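Local atomic coordinates of thioredoxin-like protein (Klebsiella pneumoniae subsp. pneumoniae MGH 78578, PDB entry 3TY1), a protein that is of unknown function but belongs to the galactose mutarotase-like clan and probably binds carbohydrate, as aldose 1-epimerases do. Residues V6-E11 and S145-E150; G13-N18 and I35-L40. All blocks are in the same frame, centred on the assembly; numbering follows the deposited sequence.

Contact 1. Residues V6-E11 and S145-E150; sequences VLTNAE and SLVEVE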
ATOM      1  N   VAL A   6      -3.861 -23.711  15.250  1.00 31.58           N
ATOM      2  CA  VAL A   6      -3.365 -22.346  15.158  1.00 31.55           C
ATOM      3  C   VAL A   6      -3.007 -22.142  13.696  1.00 33.67           C
ATOM      4  O   VAL A   6      -2.042 -22.692  13.193  1.00 35.35           O
ATOM      5  CB  VAL A   6      -2.129 -22.068  16.079  1.00 32.74           C
ATOM      6  CG1 VAL A   6      -1.631 -20.615  15.843  1.00 35.75           C
ATOM      7  CG2 VAL A   6      -2.472 -22.314  17.572  1.00 33.49           C
ATOM      8  N   LEU A   7      -3.816 -21.374  12.997  1.00 29.19           N
ATOM      9  CA  LEU A   7      -3.634 -21.175  11.563  1.00 31.66           C
ATOM     10  C   LEU A   7      -2.625 -20.079  11.268  1.00 32.61           C
ATOM     11  O   LEU A   7      -2.005 -20.099  10.208  1.00 32.62           O
ATOM     12  CB  LEU A   7      -4.967 -20.786  10.902  1.00 29.85           C
ATOM     13  CG  LEU A   7      -5.951 -21.869  10.493  1.00 34.91           C
ATOM     14  CD1 LEU A   7      -6.107 -22.910  11.506  1.00 32.21           C
ATOM     15  CD2 LEU A   7      -7.290 -21.256  10.040  1.00 29.83           C
ATOM     16  N   THR A   8      -2.567 -19.078  12.147  1.00 32.73           N
ATOM     17  CA  THR A   8      -1.729 -17.895  11.977  1.00 31.84           C
ATOM     18  C   THR A   8      -1.254 -17.439  13.337  1.00 34.67           C
ATOM     19  O   THR A   8      -2.017 -17.383  14.295  1.00 31.78           O
ATOM     20  CB  THR A   8      -2.478 -16.744  11.302  1.00 32.15           C
ATOM     21  OG1 THR A   8      -3.037 -17.194  10.053  1.00 33.99           O
ATOM     22  CG2 THR A   8      -1.589 -15.570  11.053  1.00 29.52           C
ATOM     23  N   ASN A   9       0.032 -17.165  13.429  1.00 34.69           N
ATOM     24  CA  ASN A   9       0.604 -16.643  14.680  1.00 35.78           C
ATOM     25  C   ASN A   9       1.835 -15.799  14.361  1.00 34.77           C
ATOM     26  O   ASN A   9       2.939 -16.300  14.225  1.00 36.44           O
ATOM     27  CB  ASN A   9       0.893 -17.755  15.684  1.00 34.94           C
ATOM     28  CG  ASN A   9       1.293 -17.200  17.064  1.00 42.32           C
ATOM     29  OD1 ASN A   9       1.608 -16.030  17.200  1.00 42.01           O
ATOM     30  ND2 ASN A   9       1.250 -18.033  18.067  1.00 44.60           N
ATOM     31  N   ALA A  10       1.613 -14.493  14.282  1.00 35.07           N
ATOM     32  CA  ALA A  10       2.669 -13.570  13.891  1.00 36.58           C
ATOM     33  C   ALA A  10       3.791 -13.564  14.899  1.00 39.92           C
ATOM     34  O   ALA A  10       4.963 -13.400  14.519  1.00 40.93           O
ATOM     35  CB  ALA A  10       2.098 -12.152  13.655  1.00 35.65           C
ATOM     36  N   GLU A  11       3.457 -13.768  16.174  1.00 40.60           N
ATOM     37  CA  GLU A  11       4.480 -13.803  17.223  1.00 42.56           C
ATOM     38  C   GLU A  11       5.533 -14.887  16.933  1.00 44.66           C
ATOM     39  O   GLU A  11       6.716 -14.693  17.275  1.00 42.85           O
ATOM     40  CB  GLU A  11       3.817 -13.969  18.604  1.00 45.55           C
ATOM     41  CG  GLU A  11       4.762 -13.974  19.790  1.00 59.49           C
ATOM     42  CD  GLU A  11       4.035 -14.187  21.116  1.00 71.44           C
ATOM     43  OE1 GLU A  11       3.258 -15.171  21.252  1.00 69.68           O
ATOM     44  OE2 GLU A  11       4.266 -13.376  22.032  1.00 81.95           O
ATOM     45  N   SER A 145      -3.478 -11.071  13.238  1.00 28.09           N
ATOM     46  CA  SER A 145      -2.157 -11.449  13.701  1.00 30.62           C
ATOM     47  C   SER A 145      -2.139 -12.853  14.273  1.00 32.18           C
ATOM     48  O   SER A 145      -1.108 -13.487  14.307  1.00 34.12           O
ATOM     49  CB  SER A 145      -1.734 -10.490  14.822  1.00 32.90           C
ATOM     50  OG  SER A 145      -1.660  -9.177  14.320  1.00 34.09           O
ATOM     51  N   LEU A 146      -3.273 -13.291  14.790  1.00 29.96           N
ATOM     52  CA  LEU A 146      -3.413 -14.627  15.407  1.00 33.79           C
ATOM     53  C   LEU A 146      -4.766 -15.146  14.960  1.00 32.39           C
ATOM     54  O   LEU A 146      -5.749 -14.446  15.109  1.00 30.84           O
ATOM     55  CB  LEU A 146      -3.386 -14.553  16.942  1.00 34.83           C
ATOM     56  CG  LEU A 146      -3.561 -15.864  17.747  1.00 38.40           C
ATOM     57  CD1 LEU A 146      -2.354 -16.789  17.690  1.00 41.04           C
ATOM     58  CD2 LEU A 146      -3.892 -15.586  19.251  1.00 42.02           C
ATOM     59  N   VAL A 147      -4.797 -16.347  14.395  1.00 29.01           N
ATOM     60  CA  VAL A 147      -6.025 -16.975  13.960  1.00 29.04           C
ATOM     61  C   VAL A 147      -6.004 -18.412  14.478  1.00 31.41           C
ATOM     62  O   VAL A 147      -5.030 -19.147  14.212  1.00 31.73           O
ATOM     63  CB  VAL A 147      -6.198 -16.943  12.434  1.00 31.22           C
ATOM     64  CG1 VAL A 147      -7.458 -17.665  12.023  1.00 27.77           C
ATOM     65  CG2 VAL A 147      -6.235 -15.504  11.889  1.00 29.31           C
ATOM     66  N   GLU A 148      -7.055 -18.785  15.229  1.00 28.44           N
ATOM     67  CA  GLU A 148      -7.239 -20.138  15.781  1.00 28.96           C
ATOM     68  C   GLU A 148      -8.624 -20.660  15.470  1.00 30.25           C
ATOM     69  O   GLU A 148      -9.598 -19.894  15.489  1.00 28.96           O
ATOM     70  CB  GLU A 148      -7.101 -20.159  17.304  1.00 30.94           C
ATOM     71  CG  GLU A 148      -5.727 -19.765  17.789  1.00 40.83           C
ATOM     72  CD  GLU A 148      -5.590 -19.683  19.330  1.00 45.12           C
ATOM     73  OE1 GLU A 148      -6.599 -19.588  20.048  1.00 47.28           O
ATOM     74  OE2 GLU A 148      -4.440 -19.704  19.812  1.00 50.86           O
ATOM     75  N   VAL A 149      -8.688 -21.963  15.211  1.00 30.40           N
ATOM     76  CA  VAL A 149      -9.927 -22.683  14.989  1.00 29.97           C
ATOM     77  C   VAL A 149     -10.036 -23.742  16.097  1.00 29.71           C
ATOM     78  O   VAL A 149      -9.097 -24.514  16.335  1.00 30.64           O
ATOM     79  CB  VAL A 149      -9.939 -23.373  13.601  1.00 31.20           C
ATOM     80  CG1 VAL A 149     -11.167 -24.284  13.472  1.00 28.92           C
ATOM     81  CG2 VAL A 149      -9.886 -22.328  12.501  1.00 27.80           C
ATOM     82  N   GLU A 150     -11.191 -23.801  16.733  1.00 28.06           N
ATOM     83  CA  GLU A 150     -11.421 -24.733  17.845  1.00 30.83           C
ATOM     84  C   GLU A 150     -12.685 -25.530  17.542  1.00 30.37           C
ATOM     85  O   GLU A 150     -13.679 -24.968  17.069  1.00 31.78           O
ATOM     86  CB  GLU A 150     -11.561 -23.947  19.153  1.00 34.62           C
ATOM     87  CG  GLU A 150     -11.995 -24.737  20.402  1.00 40.17           C
ATOM     88  CD  GLU A 150     -12.407 -23.819  21.573  1.00 48.73           C
ATOM     89  OE1 GLU A 150     -11.667 -22.852  21.874  1.00 48.76           O
ATOM     90  OE2 GLU A 150     -13.493 -24.055  22.164  1.00 54.13           O
TER
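The carbonyl oxygen of V147 is gripped by two consecutive backbone amides: L7 N lies 2.8 Å from V147 O, in a bond bent to 139° at the hydrogen, and T8 N reaches V147 O at 3.2 Å along a lone pair. Two residues facing one define a classic beta bulge, and the antiparallel register slips by one between the pairs V6–E148 and T8–V147. Beyond the bulge the pairing is regular, with V147 N donating to T8 O and A10 N to S145 O. T8 O also receives a CA-H...O contact from L146.

T8 shares V147's face of the sheet, while L7, at the bulge, points toward the partner strand. The branched end of L7 lies across the two valines, L7 CD2 being 3.7 Å from V149 CG2 and 4.1 Å from V147 CG1, while L51 and I35 of the second sheet close over this apolar side. On the other face, N9 and L146 run side by side. With CG of L146 anti to its own nitrogen (chi1 178°), L146 CD1 lies 3.7 Å from N9 CG and 3.5 Å from T8 O. V6 CG2 lies alongside E148, touching both CG and OE2; the other carboxylate oxygen, OE1, forms a salt bridge with R162 on the next strand. At the far end, S145 OG is hydrogen-bonded to E89 of the second subunit.

The doubled bond thus keeps both amides of the bulge satisfied in a buried position, while L7 packs on V147 and V149 and on L51 of the facing sheet.

Contact 2. Residues G13-N18 and I35-L40; sequences GIDKGN and IEQKVL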
ATOM      1  N   GLY A  13       5.804 -16.010  13.693  1.00 43.46           N
ATOM      2  CA  GLY A  13       6.057 -15.804  12.265  1.00 43.63           C
ATOM      3  C   GLY A  13       5.427 -16.825  11.337  1.00 43.85           C
ATOM      4  O   GLY A  13       5.887 -16.977  10.217  1.00 47.30           O
ATOM      5  N   ILE A  14       4.340 -17.466  11.755  1.00 43.63           N
ATOM      6  CA  ILE A  14       3.780 -18.571  10.985  1.00 44.30           C
ATOM      7  C   ILE A  14       2.390 -18.314  10.441  1.00 40.79           C
ATOM      8  O   ILE A  14       1.619 -17.537  11.017  1.00 38.62           O
ATOM      9  CB  ILE A  14       3.840 -19.901  11.797  1.00 50.27           C
ATOM     10  CG1 ILE A  14       2.736 -19.979  12.830  1.00 49.84           C
ATOM     11  CG2 ILE A  14       5.238 -20.132  12.406  1.00 48.15           C
ATOM     12  CD1 ILE A  14       1.539 -20.739  12.308  1.00 52.77           C
ATOM     13  N   ASP A  15       2.091 -18.948   9.309  1.00 38.95           N
ATOM     14  CA  ASP A  15       0.757 -18.904   8.692  1.00 39.26           C
ATOM     15  C   ASP A  15       0.666 -20.165   7.870  1.00 41.39           C
ATOM     16  O   ASP A  15       1.504 -20.375   6.992  1.00 42.24           O
ATOM     17  CB  ASP A  15       0.551 -17.654   7.813  1.00 36.67           C
ATOM     18  CG  ASP A  15      -0.941 -17.401   7.470  1.00 45.88           C
ATOM     19  OD1 ASP A  15      -1.758 -18.361   7.467  1.00 42.09           O
ATOM     20  OD2 ASP A  15      -1.307 -16.227   7.228  1.00 48.48           O
ATOM     21  N   LYS A  16      -0.317 -21.012   8.168  1.00 35.95           N
ATOM     22  CA  LYS A  16      -0.502 -22.264   7.477  1.00 37.97           C
ATOM     23  C   LYS A  16      -0.929 -22.116   6.022  1.00 38.64           C
ATOM     24  O   LYS A  16      -0.781 -23.071   5.270  1.00 39.61           O
ATOM     25  CB  LYS A  16      -1.507 -23.184   8.202  1.00 37.28           C
ATOM     26  CG  LYS A  16      -0.959 -23.776   9.518  1.00 45.72           C
ATOM     27  CD  LYS A  16      -1.915 -24.818  10.094  1.00 50.64           C
ATOM     28  CE  LYS A  16      -1.439 -25.433  11.421  1.00 59.60           C
ATOM     29  NZ  LYS A  16      -0.081 -25.998  11.308  1.00 66.55           N
ATOM     30  N   GLY A  17      -1.463 -20.958   5.620  1.00 38.07           N
ATOM     31  CA  GLY A  17      -1.941 -20.789   4.243  1.00 37.16           C
ATOM     32  C   GLY A  17      -3.110 -21.729   3.990  1.00 34.91           C
ATOM     33  O   GLY A  17      -4.035 -21.797   4.808  1.00 33.28           O
ATOM     34  N   ASN A  18      -3.064 -22.470   2.881  1.00 31.37           N
ATOM     35  CA  ASN A  18      -4.115 -23.445   2.568  1.00 31.59           C
ATOM     36  C   ASN A  18      -4.182 -24.559   3.613  1.00 31.48           C
ATOM     37  O   ASN A  18      -3.170 -25.139   3.942  1.00 30.36           O
ATOM     38  CB  ASN A  18      -3.930 -24.036   1.178  1.00 33.88           C
ATOM     39  CG  ASN A  18      -4.113 -23.005   0.073  1.00 37.77           C
ATOM     40  OD1 ASN A  18      -5.055 -22.218   0.064  1.00 30.28           O
ATOM     41  ND2 ASN A  18      -3.195 -23.011  -0.864  1.00 31.72           N
ATOM     42  N   ILE A  35     -13.892 -27.264   7.665  1.00 28.66           N
ATOM     43  CA  ILE A  35     -13.410 -25.902   7.907  1.00 27.93           C
ATOM     44  C   ILE A  35     -12.174 -25.778   7.015  1.00 28.77           C
ATOM     45  O   ILE A  35     -11.271 -26.634   7.083  1.00 26.77           O
ATOM     46  CB  ILE A  35     -13.055 -25.627   9.405  1.00 27.55           C
ATOM     47  CG1 ILE A  35     -14.236 -26.027  10.302  1.00 31.25           C
ATOM     48  CG2 ILE A  35     -12.691 -24.157   9.583  1.00 25.76           C
ATOM     49  CD1 ILE A  35     -13.934 -26.055  11.811  1.00 26.34           C
ATOM     50  N   GLU A  36     -12.168 -24.756   6.170  1.00 28.96           N
ATOM     51  CA  GLU A  36     -11.114 -24.570   5.186  1.00 30.06           C
ATOM     52  C   GLU A  36     -10.637 -23.138   5.072  1.00 27.91           C
ATOM     53  O   GLU A  36     -11.460 -22.195   4.937  1.00 25.97           O
ATOM     54  CB  GLU A  36     -11.599 -25.036   3.791  1.00 26.65           C
ATOM     55  CG  GLU A  36     -10.492 -24.949   2.731  1.00 37.92           C
ATOM     56  CD  GLU A  36     -10.888 -25.486   1.344  1.00 47.76           C
ATOM     57  OE1 GLU A  36     -12.051 -25.859   1.141  1.00 51.26           O
ATOM     58  OE2 GLU A  36      -9.992 -25.508   0.467  1.00 48.15           O
ATOM     59  N   GLN A  37      -9.298 -22.991   5.081  1.00 28.78           N
ATOM     60  CA  GLN A  37      -8.654 -21.744   4.773  1.00 28.27           C
ATOM     61  C   GLN A  37      -8.058 -21.872   3.352  1.00 29.23           C
ATOM     62  O   GLN A  37      -7.428 -22.874   3.015  1.00 26.61           O
ATOM     63  CB  GLN A  37      -7.566 -21.371   5.775  1.00 28.32           C
ATOM     64  CG  GLN A  37      -6.874 -20.044   5.452  1.00 27.88           C
ATOM     65  CD  GLN A  37      -6.055 -19.491   6.596  1.00 31.51           C
ATOM     66  OE1 GLN A  37      -6.565 -18.686   7.368  1.00 32.46           O
ATOM     67  NE2 GLN A  37      -4.790 -19.909   6.719  1.00 28.81           N
ATOM     68  N   LYS A  38      -8.280 -20.851   2.551  1.00 27.58           N
ATOM     69  CA  LYS A  38      -7.838 -20.792   1.206  1.00 28.76           C
ATOM     70  C   LYS A  38      -7.168 -19.465   0.939  1.00 28.45           C
ATOM     71  O   LYS A  38      -7.731 -18.390   1.254  1.00 28.10           O
ATOM     72  CB  LYS A  38      -9.060 -21.034   0.316  1.00 33.46           C
ATOM     73  CG  LYS A  38      -8.807 -21.086  -1.176  1.00 42.97           C
ATOM     74  CD  LYS A  38     -10.100 -21.460  -2.007  1.00 54.28           C
ATOM     75  CE  LYS A  38     -10.679 -22.834  -1.649  1.00 68.64           C
ATOM     76  NZ  LYS A  38     -11.714 -23.360  -2.615  1.00 72.54           N
ATOM     77  N   VAL A  39      -6.001 -19.525   0.291  1.00 27.14           N
ATOM     78  CA  VAL A  39      -5.264 -18.352  -0.113  1.00 26.45           C
ATOM     79  C   VAL A  39      -5.732 -18.047  -1.507  1.00 30.48           C
ATOM     80  O   VAL A  39      -5.645 -18.902  -2.393  1.00 29.85           O
ATOM     81  CB  VAL A  39      -3.733 -18.570  -0.128  1.00 32.34           C
ATOM     82  CG1 VAL A  39      -3.003 -17.239  -0.495  1.00 27.80           C
ATOM     83  CG2 VAL A  39      -3.242 -19.044   1.209  1.00 29.79           C
ATOM     84  N   LEU A  40      -6.222 -16.838  -1.717  1.00 26.19           N
ATOM     85  CA  LEU A  40      -6.775 -16.431  -3.016  1.00 24.95           C
ATOM     86  C   LEU A  40      -5.722 -15.742  -3.896  1.00 27.03           C
ATOM     87  O   LEU A  40      -4.681 -15.265  -3.434  1.00 29.21           O
ATOM     88  CB  LEU A  40      -7.993 -15.516  -2.840  1.00 23.76           C
ATOM     89  CG  LEU A  40      -9.165 -16.107  -2.066  1.00 26.00           C
ATOM     90  CD1 LEU A  40     -10.179 -14.938  -1.854  1.00 23.41           C
ATOM     91  CD2 LEU A  40      -9.730 -17.319  -2.799  1.00 28.96           C
TER
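Q37 NE2 donates to the carbonyl oxygen of G17 over 2.8 Å in a nearly straight bond (170° at the hydrogen), and the acceptor lies almost exactly in the plane of the side-chain amide. One residue on, the side-chain amide of N18 makes a second bond: N18 OD1 accepts from V39 N at 2.9 Å, the donor tilted 29° from the carbonyl plane of the side chain. The backbones meet less directly, through a CA-H...O contact from N18 to Q37 O, while V39 CG2 packs 3.7 Å from G17 CA.

Torsions set both amides in place. Extended, with CG anti to the backbone N (chi1 180°), Q37 reaches from its strand to the turn; N18 has CG beside its backbone N, which brings OD1 to the backbone of strand 33-39, at V39 N.

Behind this first shell stands D15. Its OD1 accepts from G17 N at 3.2 Å, met from above the carboxylate plane, consistent with holding the bend in which G17 O faces Q37. The carboxylate is itself held by a salt bridge from OD2 to K49, on the strand beside Q37, and H41 of the second subunit packs against D15.

The D15–G17 bond closes an Asx turn, here with a positive phi at G17. It forms the bend by which the chain leaves the edge of one antiparallel sheet to enter strand 19-22 of the other, a connection between the layers of the supersandwich.

The two contacts have their centres 10 Å apart and lie next to each other at one end of the ten-stranded sheet, because strand 14-15 pairs with strand 2-9 along the edge not used by 146-152. Contact 2 is nested within the chain loop that contact 1 closes. Probable backbone hydrogen bonds join them directly, L7 O to K16 N at 2.8 Å and N9 N to I14 O at 2.9 Å, the latter at a G1 bulge where G13 and I14 both face N9. Contact 1 joins strands within the ten-stranded sheet, whereas contact 2 crosses to the six-stranded one. Both touch the second subunit, and a sulfate ion, probably from the crystallisation liquor, lies about 4 Å from the D15 side chain.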